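Local coordinates for protein transcriptional regulator (Pseudomonas aeruginosa, PDB 3E7Q) that probably binds operator DNA as a dimeric repressor of the TetR family, with an N-terminal helix-turn-helix domain and an all-helical C-terminal domain, at residues B[10-13]-B[14-17]; B[56-59]-B[60-64]; B[70-73]-B[74-77]; B[110-113]-B[114-118]; B[142-145]-B[146-149]. One frame throughout, in Å; residues are numbered along the deposited sequence.

Interaction 1 (B[10-13]-B[14-17]); sequences LEPE and QRKA
Glu13 and Lys16 meet in a salt bridge at the first turn of helix 12-34, OE1 lying 2.9 Å from NZ. Their side chains run side by side in the same direction: the lysine chain leaves CB with CG anti to the backbone N (chi1 -178°) and bends at chi3, which brings its ammonium beside the carboxylate. An acidic residue suits this first turn, where its negative charge probably interacts favourably with the helix dipole. Among the backbone bonds, Lys16 N donates to Pro12 O. Ala17 N donates to Glu13 O at 3.2 Å. Glu11 occupies the N-cap, and its carbonyl O receives weak bonds from both Gln14 N and Arg15 N. The extended Gln14 side chain reaches back along the N-terminal end, and its OE1 takes a weak but straight bond (3.4 Å) from Glu11 N. This is the entry to the first long helix of the TetR-type DNA-binding domain, and proline fits its first turn because a helix start asks for no N-H there. Packing completes the contact. Pro12 CA lies over one face of the Arg15 guanidinium, 3.3 Å from NH2, while Leu10 CD2 comes within 3.1 Å of Gln14 OE1, the two side chains crossing nearly at right angles.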
loop_
_atom_site.group_PDB
_atom_site.type_symbol
_atom_site.label_atom_id
_atom_site.label_comp_id
_atom_site.label_asym_id
_atom_site.label_seq_id
_atom_site.Cartn_x
_atom_site.Cartn_y
_atom_site.Cartn_z
ATOM N N LEU B 10 -35.605 10.983 3.485
ATOM C CA LEU B 10 -34.746 10.966 2.287
ATOM C C LEU B 10 -35.071 9.847 1.286
ATOM O O LEU B 10 -35.717 8.846 1.635
ATOM C CB LEU B 10 -33.264 10.905 2.698
ATOM C CG LEU B 10 -32.756 12.134 3.468
ATOM C CD1 LEU B 10 -31.363 11.877 4.039
ATOM C CD2 LEU B 10 -32.783 13.400 2.594
ATOM N N GLU B 11 -34.612 10.045 0.046
ATOM C CA GLU B 11 -34.755 9.066 -1.043
ATOM C C GLU B 11 -33.796 7.890 -0.803
ATOM O O GLU B 11 -32.832 8.043 -0.057
ATOM C CB GLU B 11 -34.428 9.721 -2.393
ATOM C CG GLU B 11 -35.421 9.460 -3.508
ATOM C CD GLU B 11 -36.794 10.067 -3.233
ATOM O OE1 GLU B 11 -37.523 9.559 -2.351
ATOM O OE2 GLU B 11 -37.154 11.051 -3.919
ATOM N N PRO B 12 -34.063 6.714 -1.420
ATOM C CA PRO B 12 -33.164 5.554 -1.278
ATOM C C PRO B 12 -31.697 5.767 -1.677
ATOM O O PRO B 12 -30.798 5.160 -1.065
ATOM C CB PRO B 12 -33.830 4.487 -2.157
ATOM C CG PRO B 12 -35.301 4.868 -2.148
ATOM C CD PRO B 12 -35.267 6.369 -2.210
ATOM N N GLU B 13 -31.464 6.618 -2.678
ATOM C CA GLU B 13 -30.104 6.986 -3.091
ATOM C C GLU B 13 -29.410 7.906 -2.069
ATOM O O GLU B 13 -28.175 7.882 -1.944
ATOM C CB GLU B 13 -30.115 7.636 -4.483
ATOM C CG GLU B 13 -29.849 6.653 -5.639
ATOM C CD GLU B 13 -28.361 6.518 -5.983
ATOM O OE1 GLU B 13 -27.524 6.514 -5.043
ATOM O OE2 GLU B 13 -28.028 6.414 -7.193
ATOM N N GLN B 14 -30.201 8.689 -1.334
ATOM C CA GLN B 14 -29.680 9.605 -0.305
ATOM C C GLN B 14 -29.450 8.913 1.064
ATOM O O GLN B 14 -28.715 9.413 1.930
ATOM C CB GLN B 14 -30.624 10.800 -0.154
ATOM C CG GLN B 14 -30.884 11.521 -1.481
ATOM C CD GLN B 14 -31.778 12.734 -1.346
ATOM O OE1 GLN B 14 -32.664 12.799 -0.474
ATOM N NE2 GLN B 14 -31.571 13.706 -2.236
ATOM N N ARG B 15 -30.089 7.764 1.241
ATOM C CA ARG B 15 -29.912 6.952 2.424
ATOM C C ARG B 15 -28.803 5.948 2.158
ATOM O O ARG B 15 -28.198 5.459 3.093
ATOM C CB ARG B 15 -31.186 6.178 2.750
ATOM C CG ARG B 15 -32.464 7.007 2.968
ATOM C CD ARG B 15 -33.650 6.095 3.321
ATOM N NE ARG B 15 -34.056 5.198 2.228
ATOM C CZ ARG B 15 -33.584 3.962 1.994
ATOM N NH1 ARG B 15 -32.638 3.410 2.755
ATOM N NH2 ARG B 15 -34.059 3.264 0.957
ATOM N N LYS B 16 -28.607 5.594 0.884
ATOM C CA LYS B 16 -27.434 4.830 0.438
ATOM C C LYS B 16 -26.185 5.653 0.749
ATOM O O LYS B 16 -25.264 5.167 1.395
ATOM C CB LYS B 16 -27.523 4.502 -1.065
ATOM C CG LYS B 16 -26.331 3.648 -1.635
ATOM C CD LYS B 16 -26.201 3.801 -3.182
ATOM C CE LYS B 16 -27.433 3.200 -3.911
ATOM N NZ LYS B 16 -27.583 3.626 -5.344
ATOM N N ALA B 17 -26.189 6.909 0.342
ATOM C CA ALA B 17 -25.098 7.819 0.646
ATOM C C ALA B 17 -24.750 7.843 2.138
ATOM O O ALA B 17 -23.587 7.836 2.524
ATOM C CB ALA B 17 -25.477 9.234 0.187
#

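Interaction 2 (B[56-59]-B[60-64]); sequences DGKD and ALVAE
Asp59 O receives the N-H of Ala63 in an almost straight bond, 3.0 Å long with an angle of 176° at the hydrogen. One residue earlier, Val62 N reaches Lys58 O at 2.9 Å. The same carbonyl takes a weak second bond from Leu61 N, whose main acceptor is Gly57 O at 3.1 Å. Glu64 N continues the ladder by donating to Ala60 O. Gly57 holds the N-cap of helix 58-82, and its extended backbone (phi 177°, psi -169°) lies in a region that glycine, lacking a side chain, enters easily; the chain can thus turn straight from the preceding loop into the helix. This is the junction that follows the predicted helix-turn-helix at 36-55, where the long helix leading out of the DNA-binding part of a TetR-family regulator begins. The ammonium of Lys58 is used away from this turn: NZ bonds to the carbonyls of Phe32 and Ala35 and makes a cation-pi contact with the Phe32 ring, which ties the helix start to the end of helix 12-34. Packing within the turn is light. Leu61 lays CG against Gly57 O at 3.6 Å, and its branched end, buried as suits a leucine, faces Thr23, Val37 and Ile40 of the two neighbouring helices. The CG2 branch of Val62, anti to the valine's carbonyl carbon, lies 3.7 Å from Lys58 O. On the outer side the small methyl of Ala60 meets Asp56 CB, in the loop before the helix, at 4.1 Å.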
loop_
_atom_site.group_PDB
_atom_site.type_symbol
_atom_site.label_atom_id
_atom_site.label_comp_id
_atom_site.label_asym_id
_atom_site.label_seq_id
_atom_site.Cartn_x
_atom_site.Cartn_y
_atom_site.Cartn_z
ATOM N N ASP B 56 -28.279 -6.721 2.957
ATOM C CA ASP B 56 -27.935 -8.160 2.966
ATOM C C ASP B 56 -27.023 -8.512 4.151
ATOM O O ASP B 56 -27.302 -9.461 4.937
ATOM C CB ASP B 56 -27.333 -8.598 1.608
ATOM C CG ASP B 56 -26.655 -9.986 1.651
ATOM O OD1 ASP B 56 -26.597 -10.629 2.719
ATOM O OD2 ASP B 56 -26.161 -10.440 0.589
ATOM N N GLY B 57 -25.953 -7.746 4.292
ATOM C CA GLY B 57 -25.047 -7.911 5.413
ATOM C C GLY B 57 -23.873 -6.959 5.313
ATOM O O GLY B 57 -23.866 -6.030 4.483
ATOM N N LYS B 58 -22.898 -7.205 6.172
ATOM C CA LYS B 58 -21.730 -6.396 6.260
ATOM C C LYS B 58 -20.949 -6.457 4.933
ATOM O O LYS B 58 -20.697 -5.440 4.324
ATOM C CB LYS B 58 -20.874 -6.871 7.424
ATOM C CG LYS B 58 -19.509 -6.199 7.553
ATOM C CD LYS B 58 -18.582 -7.228 8.137
ATOM C CE LYS B 58 -17.293 -6.674 8.623
ATOM N NZ LYS B 58 -16.819 -7.589 9.682
ATOM N N ASP B 59 -20.612 -7.640 4.458
ATOM C CA ASP B 59 -19.839 -7.732 3.215
ATOM C C ASP B 59 -20.409 -6.816 2.120
ATOM O O ASP B 59 -19.679 -6.104 1.485
ATOM C CB ASP B 59 -19.727 -9.183 2.725
ATOM C CG ASP B 59 -18.975 -10.065 3.677
ATOM O OD1 ASP B 59 -18.334 -9.547 4.664
ATOM O OD2 ASP B 59 -19.025 -11.317 3.445
ATOM N N ALA B 60 -21.724 -6.858 1.938
ATOM C CA ALA B 60 -22.416 -6.083 0.939
ATOM C C ALA B 60 -22.366 -4.562 1.185
ATOM O O ALA B 60 -22.308 -3.786 0.248
ATOM C CB ALA B 60 -23.822 -6.522 0.888
ATOM N N LEU B 61 -22.397 -4.140 2.444
ATOM C CA LEU B 61 -22.261 -2.721 2.783
ATOM C C LEU B 61 -20.853 -2.243 2.501
ATOM O O LEU B 61 -20.658 -1.145 2.025
ATOM C CB LEU B 61 -22.643 -2.449 4.259
ATOM C CG LEU B 61 -24.139 -2.480 4.535
ATOM C CD1 LEU B 61 -24.458 -2.673 6.054
ATOM C CD2 LEU B 61 -24.815 -1.217 3.968
ATOM N N VAL B 62 -19.872 -3.074 2.779
ATOM C CA VAL B 62 -18.456 -2.687 2.578
ATOM C C VAL B 62 -18.127 -2.627 1.065
ATOM O O VAL B 62 -17.553 -1.622 0.613
ATOM C CB VAL B 62 -17.496 -3.603 3.361
ATOM C CG1 VAL B 62 -16.073 -3.398 2.938
ATOM C CG2 VAL B 62 -17.643 -3.402 4.909
ATOM N N ALA B 63 -18.552 -3.646 0.301
ATOM C CA ALA B 63 -18.480 -3.611 -1.163
ATOM C C ALA B 63 -19.160 -2.372 -1.747
ATOM O O ALA B 63 -18.604 -1.716 -2.633
ATOM C CB ALA B 63 -19.080 -4.883 -1.784
ATOM N N GLU B 64 -20.332 -2.007 -1.248
ATOM C CA GLU B 64 -20.954 -0.755 -1.719
ATOM C C GLU B 64 -20.122 0.502 -1.425
ATOM O O GLU B 64 -19.987 1.392 -2.289
ATOM C CB GLU B 64 -22.335 -0.534 -1.129
ATOM C CG GLU B 64 -23.544 -0.997 -1.958
ATOM C CD GLU B 64 -23.619 -0.417 -3.389
ATOM O OE1 GLU B 64 -24.275 0.651 -3.618
ATOM O OE2 GLU B 64 -23.070 -1.089 -4.292
#

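Interaction 3 (B[70-73]-B[74-77]); sequences TGRV and MRLL
Two turns in the middle of helix 58-82, the long helix that runs on from the DNA-binding domain of this TetR-type protein into its C-terminal part, bring Val73 against Leu77. The two side chains lie side by side, and Val73 CG1 presses on Leu77 CD1 at 3.4 Å, tighter than usual for two carbons. CG1 stands anti to the valine N (chi1 164°), the branch nearer the next turn. Leu77 is buried against Leu104, Phe95 and Ala98, and Met74, flexible enough to bend at chi2 and chi3, fits against Tyr137 and Leu140 of helix 124-152. The backbone bonds are regular, from Met74 N to Thr70 O (3.1 Å) through Leu77 N to Val73 O (2.8 Å). The other side is basic. Leu76 CD1 lies over one face of the Arg72 guanidinium, 3.6 Å from NH2. Arg75, bent at chi3, curls back until its guanidinium lies with one face over Arg72 CA; Gly71 O also lies over a face, 3.5 Å from Arg75 NH1, and Gly71 has no side chain beside the arginine. Each guanidinium thus lies against its own neighbours. The charged groups are directed apart, Arg72 NE and Arg75 NH2 being 6.3 Å from each other, which probably limits their repulsion.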
loop_
_atom_site.group_PDB
_atom_site.type_symbol
_atom_site.label_atom_id
_atom_site.label_comp_id
_atom_site.label_asym_id
_atom_site.label_seq_id
_atom_site.Cartn_x
_atom_site.Cartn_y
_atom_site.Cartn_z
ATOM N N THR B 70 -13.907 4.032 -4.953
ATOM C CA THR B 70 -13.256 3.822 -6.239
ATOM C C THR B 70 -13.916 4.534 -7.406
ATOM O O THR B 70 -13.216 5.065 -8.257
ATOM C CB THR B 70 -13.092 2.312 -6.585
ATOM O OG1 THR B 70 -14.368 1.672 -6.594
ATOM C CG2 THR B 70 -12.134 1.627 -5.571
ATOM N N GLY B 71 -15.248 4.552 -7.446
ATOM C CA GLY B 71 -16.006 5.286 -8.465
ATOM C C GLY B 71 -15.651 6.756 -8.512
ATOM O O GLY B 71 -15.468 7.347 -9.598
ATOM N N ARG B 72 -15.550 7.345 -7.323
ATOM C CA ARG B 72 -15.287 8.751 -7.169
ATOM C C ARG B 72 -13.896 9.111 -7.630
ATOM O O ARG B 72 -13.722 10.097 -8.347
ATOM C CB ARG B 72 -15.460 9.161 -5.692
ATOM C CG ARG B 72 -14.958 10.537 -5.423
ATOM C CD ARG B 72 -15.137 10.984 -4.009
ATOM N NE ARG B 72 -14.360 12.206 -3.818
ATOM C CZ ARG B 72 -13.025 12.267 -3.640
ATOM N NH1 ARG B 72 -12.305 11.153 -3.600
ATOM N NH2 ARG B 72 -12.403 13.459 -3.494
ATOM N N VAL B 73 -12.896 8.350 -7.173
ATOM C CA VAL B 73 -11.510 8.505 -7.643
ATOM C C VAL B 73 -11.426 8.473 -9.192
ATOM O O VAL B 73 -10.849 9.380 -9.818
ATOM C CB VAL B 73 -10.557 7.413 -7.088
ATOM C CG1 VAL B 73 -9.190 7.351 -7.933
ATOM C CG2 VAL B 73 -10.299 7.616 -5.631
ATOM N N MET B 74 -12.019 7.440 -9.785
ATOM C CA MET B 74 -12.074 7.330 -11.240
ATOM C C MET B 74 -12.758 8.454 -11.976
ATOM O O MET B 74 -12.339 8.791 -13.082
ATOM C CB MET B 74 -12.758 6.040 -11.654
ATOM C CG MET B 74 -11.870 4.843 -11.419
ATOM S SD MET B 74 -10.304 4.812 -12.343
ATOM C CE MET B 74 -10.964 4.956 -14.011
ATOM N N ARG B 75 -13.841 8.982 -11.411
ATOM C CA ARG B 75 -14.492 10.143 -11.990
ATOM C C ARG B 75 -13.558 11.314 -12.036
ATOM O O ARG B 75 -13.497 12.041 -13.025
ATOM C CB ARG B 75 -15.727 10.575 -11.229
ATOM C CG ARG B 75 -16.990 9.915 -11.712
ATOM C CD ARG B 75 -18.239 10.683 -11.176
ATOM N NE ARG B 75 -18.348 10.696 -9.707
ATOM C CZ ARG B 75 -18.658 9.636 -8.936
ATOM N NH1 ARG B 75 -18.837 8.414 -9.461
ATOM N NH2 ARG B 75 -18.726 9.780 -7.610
ATOM N N LEU B 76 -12.839 11.511 -10.950
ATOM C CA LEU B 76 -11.985 12.662 -10.860
ATOM C C LEU B 76 -10.792 12.463 -11.795
ATOM O O LEU B 76 -10.376 13.398 -12.441
ATOM C CB LEU B 76 -11.528 12.892 -9.423
ATOM C CG LEU B 76 -12.581 13.377 -8.441
ATOM C CD1 LEU B 76 -11.887 13.555 -7.092
ATOM C CD2 LEU B 76 -13.308 14.679 -8.917
ATOM N N LEU B 77 -10.246 11.241 -11.838
ATOM C CA LEU B 77 -9.080 10.958 -12.687
ATOM C C LEU B 77 -9.421 11.005 -14.200
ATOM O O LEU B 77 -8.619 11.503 -14.983
ATOM C CB LEU B 77 -8.425 9.642 -12.297
ATOM C CG LEU B 77 -7.735 9.707 -10.912
ATOM C CD1 LEU B 77 -7.171 8.353 -10.483
ATOM C CD2 LEU B 77 -6.669 10.817 -10.846
#

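Interaction 4 (B[110-113]-B[114-118]); sequences LDAW and LAFWG
Leu114 starts the second half of this contact by donating its N-H to Leu110 O at 3.0 Å, while its CD1 rests 4.0 Å from Leu110 CG, the two leucines crossing at a slant. Ala115 follows with a bond from its N to Asp111 O; its buried methyl rests 3.5 Å from both Ala112 O and Asp111 O. Phe116 N bonds to Ala112 O, and the phenyl ring then turns one face to that same oxygen, which stands 3.2 Å above the ring plane toward the rim. Ala112 CB adds a contact to CE2 at 4.2 Å. All this belongs to helix 110-120 in the all-helical C-terminal domain of a TetR-family regulator. Here Phe116 stacks on Tyr66 of helix 58-82 and touches Leu24 and Leu27 of helix 12-34, a large flat side chain suited to the seam between the two domains. Trp117 N donates to Trp113 O at 2.9 Å, and with CG anti to its carbonyl carbon (chi1 -71°) the indole swings back along the helix. Trp113 CB lies over the six-membered ring of Trp117, 4.2 Å from the centroid, in a CH-pi contact. The two indoles themselves meet obliquely, planes at 56°, with Trp117 NE1 at the edge of the Trp113 ring. Trp113 makes an edge-to-face pair with Trp174, and Trp117 packs on Leu175 of the second subunit.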
loop_
_atom_site.group_PDB
_atom_site.type_symbol
_atom_site.label_atom_id
_atom_site.label_comp_id
_atom_site.label_asym_id
_atom_site.label_seq_id
_atom_site.Cartn_x
_atom_site.Cartn_y
_atom_site.Cartn_z
ATOM N N LEU B 110 -7.207 6.992 4.114
ATOM C CA LEU B 110 -6.186 5.935 4.124
ATOM C C LEU B 110 -6.705 4.721 4.876
ATOM O O LEU B 110 -6.612 3.598 4.400
ATOM C CB LEU B 110 -4.888 6.424 4.767
ATOM C CG LEU B 110 -3.806 5.375 5.082
ATOM C CD1 LEU B 110 -3.146 4.928 3.830
ATOM C CD2 LEU B 110 -2.751 5.902 6.089
ATOM N N ASP B 111 -7.297 4.983 6.034
ATOM C CA ASP B 111 -7.831 3.941 6.888
ATOM C C ASP B 111 -8.884 3.079 6.186
ATOM O O ASP B 111 -8.972 1.862 6.440
ATOM C CB ASP B 111 -8.466 4.543 8.167
ATOM C CG ASP B 111 -7.768 5.850 8.659
ATOM O OD1 ASP B 111 -7.350 5.843 9.866
ATOM O OD2 ASP B 111 -7.679 6.853 7.868
ATOM N N ALA B 112 -9.683 3.725 5.329
ATOM C CA ALA B 112 -10.745 3.062 4.582
ATOM C C ALA B 112 -10.157 2.099 3.544
ATOM O O ALA B 112 -10.530 0.947 3.497
ATOM C CB ALA B 112 -11.649 4.081 3.908
ATOM N N TRP B 113 -9.208 2.572 2.758
ATOM C CA TRP B 113 -8.501 1.706 1.798
ATOM C C TRP B 113 -7.785 0.537 2.455
ATOM O O TRP B 113 -7.824 -0.593 1.944
ATOM C CB TRP B 113 -7.499 2.519 0.988
ATOM C CG TRP B 113 -8.155 3.379 0.093
ATOM C CD1 TRP B 113 -8.598 4.667 0.357
ATOM C CD2 TRP B 113 -8.550 3.070 -1.244
ATOM N NE1 TRP B 113 -9.216 5.171 -0.753
ATOM C CE2 TRP B 113 -9.207 4.227 -1.754
ATOM C CE3 TRP B 113 -8.405 1.936 -2.067
ATOM C CZ2 TRP B 113 -9.714 4.297 -3.067
ATOM C CZ3 TRP B 113 -8.912 1.988 -3.373
ATOM C CH2 TRP B 113 -9.563 3.164 -3.861
ATOM N N LEU B 114 -7.177 0.794 3.608
ATOM C CA LEU B 114 -6.497 -0.245 4.323
ATOM C C LEU B 114 -7.467 -1.382 4.756
ATOM O O LEU B 114 -7.169 -2.558 4.654
ATOM C CB LEU B 114 -5.733 0.349 5.486
ATOM C CG LEU B 114 -4.482 1.193 5.213
ATOM C CD1 LEU B 114 -4.021 1.694 6.568
ATOM C CD2 LEU B 114 -3.397 0.414 4.580
ATOM N N ALA B 115 -8.663 -0.985 5.152
ATOM C CA ALA B 115 -9.711 -1.898 5.546
ATOM C C ALA B 115 -10.251 -2.675 4.322
ATOM O O ALA B 115 -10.491 -3.885 4.432
ATOM C CB ALA B 115 -10.850 -1.131 6.298
ATOM N N PHE B 116 -10.435 -2.001 3.178
ATOM C CA PHE B 116 -10.863 -2.688 1.924
ATOM C C PHE B 116 -9.865 -3.748 1.439
ATOM O O PHE B 116 -10.208 -4.867 1.048
ATOM C CB PHE B 116 -11.037 -1.677 0.785
ATOM C CG PHE B 116 -12.111 -0.606 1.010
ATOM C CD1 PHE B 116 -13.318 -0.892 1.604
ATOM C CD2 PHE B 116 -11.902 0.673 0.520
ATOM C CE1 PHE B 116 -14.293 0.071 1.758
ATOM C CE2 PHE B 116 -12.853 1.648 0.672
ATOM C CZ PHE B 116 -14.078 1.329 1.315
ATOM N N TRP B 117 -8.608 -3.364 1.428
ATOM C CA TRP B 117 -7.548 -4.232 1.025
ATOM C C TRP B 117 -7.387 -5.452 1.910
ATOM O O TRP B 117 -6.933 -6.479 1.454
ATOM C CB TRP B 117 -6.282 -3.429 1.034
ATOM C CG TRP B 117 -6.202 -2.449 -0.032
ATOM C CD1 TRP B 117 -6.887 -2.462 -1.207
ATOM C CD2 TRP B 117 -5.351 -1.305 -0.078
ATOM N NE1 TRP B 117 -6.501 -1.420 -1.970
ATOM C CE2 TRP B 117 -5.534 -0.713 -1.332
ATOM C CE3 TRP B 117 -4.416 -0.756 0.799
ATOM C CZ2 TRP B 117 -4.865 0.455 -1.716
ATOM C CZ3 TRP B 117 -3.760 0.373 0.442
ATOM C CH2 TRP B 117 -3.967 0.971 -0.822
ATOM N N GLY B 118 -7.727 -5.343 3.196
ATOM C CA GLY B 118 -7.684 -6.506 4.077
ATOM C C GLY B 118 -8.844 -7.447 3.813
ATOM O O GLY B 118 -8.709 -8.647 3.977
#

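Interaction 5 (B[142-145]-B[146-149]); sequences VGVL and RQLA
Leu145 and Leu148 form the closely packed side of this part of helix 124-152, their CD2 methyls 4.2 Å apart where the two side chains cross. Both are buried: Leu145 reaches Ala162, Ala163 and Trp196, and Leu148 meets Val197 and Trp154, so branched apolar residues suit a helix enclosed by others in the C-terminal domain. With CG anti to the backbone N (chi1 -163°), Leu148 carries its CD2 to that of Leu145; the helical backbone itself sets Leu148 CB 3.4 Å from Leu145 O. The backbone bonds hold the turn, with Leu148 N to Val144 O and Ala149 N to Leu145 O both 2.9 Å long; the small Ala149 packs against Trp154 and Phe157. The exposed side looks different. Arg146 stretches out from CG to NE alongside Val142, and its guanidinium lies flat against the valine, with CG2 3.6 Å above the centre of one face and 3.7 Å from NH1. Gln147, between the two sides, is gripped at both ends of its amide: NE2 bonds to Gly86 O and OE1 to Arg91 NH1, which fixes the rotation of the group. A methyl over one face of the guanidinium shields that side of the cation without using any N-H, leaving its donors directed outward around the rim.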
loop_
_atom_site.group_PDB
_atom_site.type_symbol
_atom_site.label_atom_id
_atom_site.label_comp_id
_atom_site.label_asym_id
_atom_site.label_seq_id
_atom_site.Cartn_x
_atom_site.Cartn_y
_atom_site.Cartn_z
ATOM N N VAL B 142 -3.350 2.808 -19.661
ATOM C CA VAL B 142 -2.874 2.183 -20.894
ATOM C C VAL B 142 -3.243 2.972 -22.129
ATOM O O VAL B 142 -2.443 3.001 -23.047
ATOM C CB VAL B 142 -3.129 0.621 -21.144
ATOM C CG1 VAL B 142 -3.464 -0.181 -19.913
ATOM C CG2 VAL B 142 -4.035 0.340 -22.407
ATOM N N GLY B 143 -4.436 3.595 -22.151
ATOM C CA GLY B 143 -4.879 4.400 -23.297
ATOM C C GLY B 143 -3.966 5.582 -23.546
ATOM O O GLY B 143 -3.647 5.918 -24.700
ATOM N N VAL B 144 -3.543 6.257 -22.476
ATOM C CA VAL B 144 -2.661 7.410 -22.661
ATOM C C VAL B 144 -1.181 6.990 -22.908
ATOM O O VAL B 144 -0.480 7.657 -23.633
ATOM C CB VAL B 144 -2.905 8.580 -21.608
ATOM C CG1 VAL B 144 -3.120 8.125 -20.259
ATOM C CG2 VAL B 144 -1.745 9.582 -21.638
ATOM N N LEU B 145 -0.735 5.866 -22.351
ATOM C CA LEU B 145 0.595 5.345 -22.612
ATOM C C LEU B 145 0.727 4.864 -24.048
ATOM O O LEU B 145 1.801 4.985 -24.626
ATOM C CB LEU B 145 0.962 4.272 -21.634
ATOM C CG LEU B 145 1.168 4.796 -20.217
ATOM C CD1 LEU B 145 1.273 3.630 -19.276
ATOM C CD2 LEU B 145 2.404 5.687 -20.201
ATOM N N ARG B 146 -0.388 4.395 -24.616
ATOM C CA ARG B 146 -0.460 4.078 -26.032
ATOM C C ARG B 146 -0.421 5.263 -26.924
ATOM O O ARG B 146 0.218 5.204 -27.953
ATOM C CB ARG B 146 -1.720 3.343 -26.362
ATOM C CG ARG B 146 -1.618 1.951 -25.861
ATOM C CD ARG B 146 -2.659 1.080 -26.443
ATOM N NE ARG B 146 -2.323 -0.246 -26.019
ATOM C CZ ARG B 146 -3.208 -1.170 -25.726
ATOM N NH1 ARG B 146 -4.503 -0.887 -25.822
ATOM N NH2 ARG B 146 -2.776 -2.356 -25.296
ATOM N N GLN B 147 -1.138 6.311 -26.557
ATOM C CA GLN B 147 -1.007 7.615 -27.239
ATOM C C GLN B 147 0.443 8.084 -27.209
ATOM O O GLN B 147 1.008 8.400 -28.233
ATOM C CB GLN B 147 -1.917 8.633 -26.538
ATOM C CG GLN B 147 -2.321 9.749 -27.393
ATOM C CD GLN B 147 -2.995 10.894 -26.650
ATOM O OE1 GLN B 147 -3.319 10.804 -25.477
ATOM N NE2 GLN B 147 -3.214 11.960 -27.353
ATOM N N LEU B 148 1.049 8.054 -26.030
ATOM C CA LEU B 148 2.466 8.352 -25.866
ATOM C C LEU B 148 3.388 7.577 -26.784
ATOM O O LEU B 148 4.278 8.173 -27.414
ATOM C CB LEU B 148 2.946 8.170 -24.430
ATOM C CG LEU B 148 4.280 8.805 -23.996
ATOM C CD1 LEU B 148 4.252 10.337 -24.117
ATOM C CD2 LEU B 148 4.565 8.415 -22.544
ATOM N N ALA B 149 3.170 6.275 -26.835
ATOM C CA ALA B 149 3.918 5.374 -27.687
ATOM C C ALA B 149 3.770 5.694 -29.189
ATOM O O ALA B 149 4.762 5.667 -29.940
ATOM C CB ALA B 149 3.489 3.919 -27.392
#

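How the interactions relate
From the N terminus, each contact is a local turn of helix, closing no large loop; the five follow in series, and none nests in or crosses another. Interaction 1 opens helix 12-34, and interaction 2 opens helix 58-82; they touch where Lys16 CD comes 3.7 Å from Glu64 OE1. Interaction 3 lies farther along the same helix 58-82. Interaction 4, on helix 110-120, touches interactions 2 and 3: Val62 O meets Phe116 CE1 at 3.8 Å, and Thr70 CG2 meets Trp113 CH2 at 3.4 Å. It thereby links the DNA-binding part with the C-terminal domain and reaches the second subunit. Interaction 5, on helix 124-152, stands apart, its centre about 39 Å from that of interaction 1.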